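Local coordinates for protein alpha-L-rhamnosidase (Streptomyces avermitilis, PDB 3W5M) that hydrolyses terminal non-reducing alpha-L-rhamnose residues from citrus flavonoids and gum arabic, and binds L-rhamnose through a calcium-dependent carbohydrate-binding module, at residues L328-R336 with S364-Y375. Sequence-based numbering, arbitrary orientation.
Sequences LYEAHLNGR and SVRPGANALAAY
Asn-334 lies against the loop that leads into strand 368-375, with its CB over one face of the Arg-366 guanidinium, 3.7 Å from NE. The extended Arg-366 chain thus covers the carbon part of a short polar side chain. Asn-334 also starts the corner of a type I' turn from Leu-333 to Arg-336; asparagine tolerates the positive phi that this turn needs, and Gly-335 follows with another. Asn-334 N still reaches Ala-371 O at 3.0 Å, the last backbone bond between the two segments. Asn-370 braces the loop: its OD1 takes the Arg-366 N-H on a lone pair in the carbonyl plane, while ND2 gives a nearly straight bond (172°) to Arg-366 O.

Leu-333, at a non-hydrogen-bonded pair with Leu-372 and with CG anti to the backbone N (chi1 176°), swings its branch point toward the partner strand, and the turn about CB-CG sends the methyls to different neighbours. CD1 meets Leu-372 CD1 at 4.0 Å. CD2 rests on Ser-364 CB at 3.7 Å and on Val-365 CG1. Two waters, both bonded to Ser-364 OG, link this small hydroxyl to the carbonyls of Asn-334 and Arg-336.

The strands are neighbours in an antiparallel sheet facing strands 316-326 and 398-407, a beta-sandwich arrangement. Ala-331 and Ala-374, on the Leu-333 face, are small enough to fit beneath Leu-321 and Leu-399 of that second layer.

On the other face Tyr-375 runs alongside Glu-330, ring and carboxylate planes 77° apart, with Glu-330 OE1 at the ring edge, 4.1 Å from Tyr-375 CD2. Tyrosine offers the glutamate chain a broad apolar neighbour, and both buried polar ends find partners: Arg-564 forms a salt bridge with Glu-330 OE1, and Gln-304 is hydrogen-bonded to the Tyr-375 hydroxyl. Trp-448 meets the Tyr-375 ring edge-to-face.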
# COMPACT_ATOMS: atom_id res chain seq x y z
N LEU A 328 -1.97 -11.90 -9.18
CA LEU A 328 -3.06 -11.74 -8.23
C LEU A 328 -4.09 -12.80 -8.61
O LEU A 328 -4.14 -13.21 -9.76
CB LEU A 328 -3.76 -10.36 -8.38
CG LEU A 328 -2.91 -9.09 -8.29
CD1 LEU A 328 -3.80 -7.91 -8.68
CD2 LEU A 328 -2.38 -8.91 -6.88
N TYR A 329 -4.91 -13.20 -7.64
CA TYR A 329 -5.94 -14.20 -7.91
C TYR A 329 -7.19 -13.90 -7.10
O TYR A 329 -7.15 -13.18 -6.07
CB TYR A 329 -5.43 -15.63 -7.61
CG TYR A 329 -5.34 -15.91 -6.14
CD1 TYR A 329 -4.25 -15.43 -5.37
CD2 TYR A 329 -6.35 -16.59 -5.48
CE1 TYR A 329 -4.18 -15.63 -4.02
CE2 TYR A 329 -6.29 -16.80 -4.11
CZ TYR A 329 -5.20 -16.32 -3.38
OH TYR A 329 -5.13 -16.52 -2.03
N GLU A 330 -8.29 -14.49 -7.54
CA GLU A 330 -9.52 -14.56 -6.76
C GLU A 330 -10.07 -15.93 -7.05
O GLU A 330 -10.24 -16.27 -8.22
CB GLU A 330 -10.52 -13.53 -7.24
CG GLU A 330 -11.76 -13.46 -6.37
CD GLU A 330 -12.75 -12.45 -6.95
OE1 GLU A 330 -13.55 -12.82 -7.83
OE2 GLU A 330 -12.68 -11.28 -6.53
N ALA A 331 -10.32 -16.71 -6.01
CA ALA A 331 -10.75 -18.07 -6.15
C ALA A 331 -12.23 -18.19 -5.87
O ALA A 331 -12.80 -17.42 -5.08
CB ALA A 331 -9.99 -18.98 -5.20
N HIS A 332 -12.81 -19.20 -6.50
CA HIS A 332 -14.23 -19.52 -6.42
C HIS A 332 -14.37 -21.03 -6.26
O HIS A 332 -13.58 -21.80 -6.83
CB HIS A 332 -14.91 -19.09 -7.73
CG HIS A 332 -15.01 -17.61 -7.88
ND1 HIS A 332 -13.92 -16.81 -8.20
CD2 HIS A 332 -16.05 -16.77 -7.68
CE1 HIS A 332 -14.30 -15.55 -8.21
NE2 HIS A 332 -15.58 -15.49 -7.88
N LEU A 333 -15.37 -21.46 -5.49
CA LEU A 333 -15.60 -22.89 -5.28
C LEU A 333 -17.13 -23.11 -5.32
O LEU A 333 -17.87 -22.52 -4.53
CB LEU A 333 -15.00 -23.32 -3.94
CG LEU A 333 -15.22 -24.76 -3.49
CD1 LEU A 333 -14.50 -25.74 -4.40
CD2 LEU A 333 -14.75 -24.95 -2.06
N ASN A 334 -17.58 -23.93 -6.27
CA ASN A 334 -19.01 -24.32 -6.39
C ASN A 334 -19.93 -23.12 -6.40
O ASN A 334 -20.87 -23.02 -5.59
CB ASN A 334 -19.38 -25.28 -5.26
CG ASN A 334 -18.60 -26.58 -5.33
OD1 ASN A 334 -18.19 -27.14 -4.30
ND2 ASN A 334 -18.37 -27.05 -6.55
N GLY A 335 -19.62 -22.17 -7.28
CA GLY A 335 -20.45 -21.00 -7.51
C GLY A 335 -20.41 -19.89 -6.47
O GLY A 335 -21.23 -19.00 -6.52
N ARG A 336 -19.44 -19.92 -5.56
CA ARG A 336 -19.34 -18.96 -4.47
C ARG A 336 -17.89 -18.50 -4.36
O ARG A 336 -16.97 -19.33 -4.33
CB ARG A 336 -19.78 -19.63 -3.16
CG ARG A 336 -19.61 -18.79 -1.92
CD ARG A 336 -20.46 -19.32 -0.76
NE ARG A 336 -19.97 -18.83 0.54
CZ ARG A 336 -20.40 -17.74 1.16
NH1 ARG A 336 -21.36 -16.98 0.63
NH2 ARG A 336 -19.88 -17.40 2.33
N SER A 364 -18.63 -25.07 1.78
CA SER A 364 -18.68 -24.92 0.34
C SER A 364 -18.45 -26.21 -0.43
O SER A 364 -18.86 -26.31 -1.57
CB SER A 364 -17.67 -23.87 -0.12
OG SER A 364 -18.30 -22.65 -0.44
N VAL A 365 -17.81 -27.20 0.17
CA VAL A 365 -17.53 -28.44 -0.57
C VAL A 365 -18.79 -29.29 -0.62
O VAL A 365 -19.65 -29.14 0.23
CB VAL A 365 -16.36 -29.25 0.02
CG1 VAL A 365 -15.06 -28.48 -0.11
CG2 VAL A 365 -16.63 -29.59 1.48
N ARG A 366 -18.86 -30.17 -1.62
CA ARG A 366 -20.05 -31.00 -1.88
C ARG A 366 -19.70 -32.46 -2.04
O ARG A 366 -18.58 -32.79 -2.49
CB ARG A 366 -20.72 -30.56 -3.19
CG ARG A 366 -21.24 -29.15 -3.20
CD ARG A 366 -21.81 -28.83 -4.58
NE ARG A 366 -22.33 -27.46 -4.63
CZ ARG A 366 -22.86 -26.87 -5.70
NH1 ARG A 366 -22.99 -27.52 -6.85
NH2 ARG A 366 -23.29 -25.63 -5.60
N PRO A 367 -20.66 -33.36 -1.73
CA PRO A 367 -20.54 -34.73 -2.19
C PRO A 367 -20.69 -34.75 -3.69
O PRO A 367 -21.48 -33.99 -4.24
CB PRO A 367 -21.76 -35.43 -1.56
CG PRO A 367 -22.70 -34.35 -1.17
CD PRO A 367 -21.81 -33.18 -0.82
N GLY A 368 -19.95 -35.60 -4.37
CA GLY A 368 -20.06 -35.68 -5.80
C GLY A 368 -19.33 -34.52 -6.44
O GLY A 368 -18.22 -34.17 -6.02
N ALA A 369 -19.97 -33.90 -7.43
CA ALA A 369 -19.30 -33.01 -8.34
C ALA A 369 -19.03 -31.63 -7.74
O ALA A 369 -19.89 -31.00 -7.11
CB ALA A 369 -20.06 -32.90 -9.65
N ASN A 370 -17.80 -31.19 -7.95
CA ASN A 370 -17.29 -29.94 -7.41
C ASN A 370 -16.54 -29.21 -8.52
O ASN A 370 -16.05 -29.84 -9.46
CB ASN A 370 -16.33 -30.19 -6.24
CG ASN A 370 -17.03 -30.67 -4.99
OD1 ASN A 370 -17.24 -29.90 -4.06
ND2 ASN A 370 -17.35 -31.97 -4.92
N ALA A 371 -16.47 -27.88 -8.42
CA ALA A 371 -15.63 -27.09 -9.31
C ALA A 371 -14.81 -26.08 -8.48
O ALA A 371 -15.34 -25.40 -7.61
CB ALA A 371 -16.49 -26.35 -10.32
N LEU A 372 -13.51 -26.01 -8.76
CA LEU A 372 -12.64 -24.99 -8.15
C LEU A 372 -12.18 -24.10 -9.32
O LEU A 372 -11.90 -24.59 -10.40
CB LEU A 372 -11.48 -25.64 -7.40
CG LEU A 372 -10.48 -24.71 -6.72
CD1 LEU A 372 -11.15 -23.97 -5.59
CD2 LEU A 372 -9.29 -25.52 -6.21
N ALA A 373 -12.14 -22.79 -9.11
CA ALA A 373 -11.91 -21.89 -10.22
C ALA A 373 -11.17 -20.66 -9.73
O ALA A 373 -11.28 -20.33 -8.56
CB ALA A 373 -13.23 -21.47 -10.81
N ALA A 374 -10.45 -19.99 -10.62
CA ALA A 374 -9.79 -18.73 -10.20
C ALA A 374 -9.60 -17.77 -11.37
O ALA A 374 -9.39 -18.21 -12.49
CB ALA A 374 -8.44 -19.01 -9.50
N TYR A 375 -9.67 -16.46 -11.09
CA TYR A 375 -9.13 -15.45 -11.97
C TYR A 375 -7.67 -15.30 -11.58
O TYR A 375 -7.37 -15.35 -10.39
CB TYR A 375 -9.78 -14.11 -11.74
CG TYR A 375 -11.15 -14.01 -12.37
CD1 TYR A 375 -11.29 -13.92 -13.76
CD2 TYR A 375 -12.29 -13.97 -11.59
CE1 TYR A 375 -12.54 -13.84 -14.35
CE2 TYR A 375 -13.57 -13.89 -12.17
CZ TYR A 375 -13.67 -13.82 -13.56
OH TYR A 375 -14.90 -13.76 -14.21
O HOH W 1 -20.35 -23.15 -2.42
O HOH W 2 -16.87 -20.95 -1.84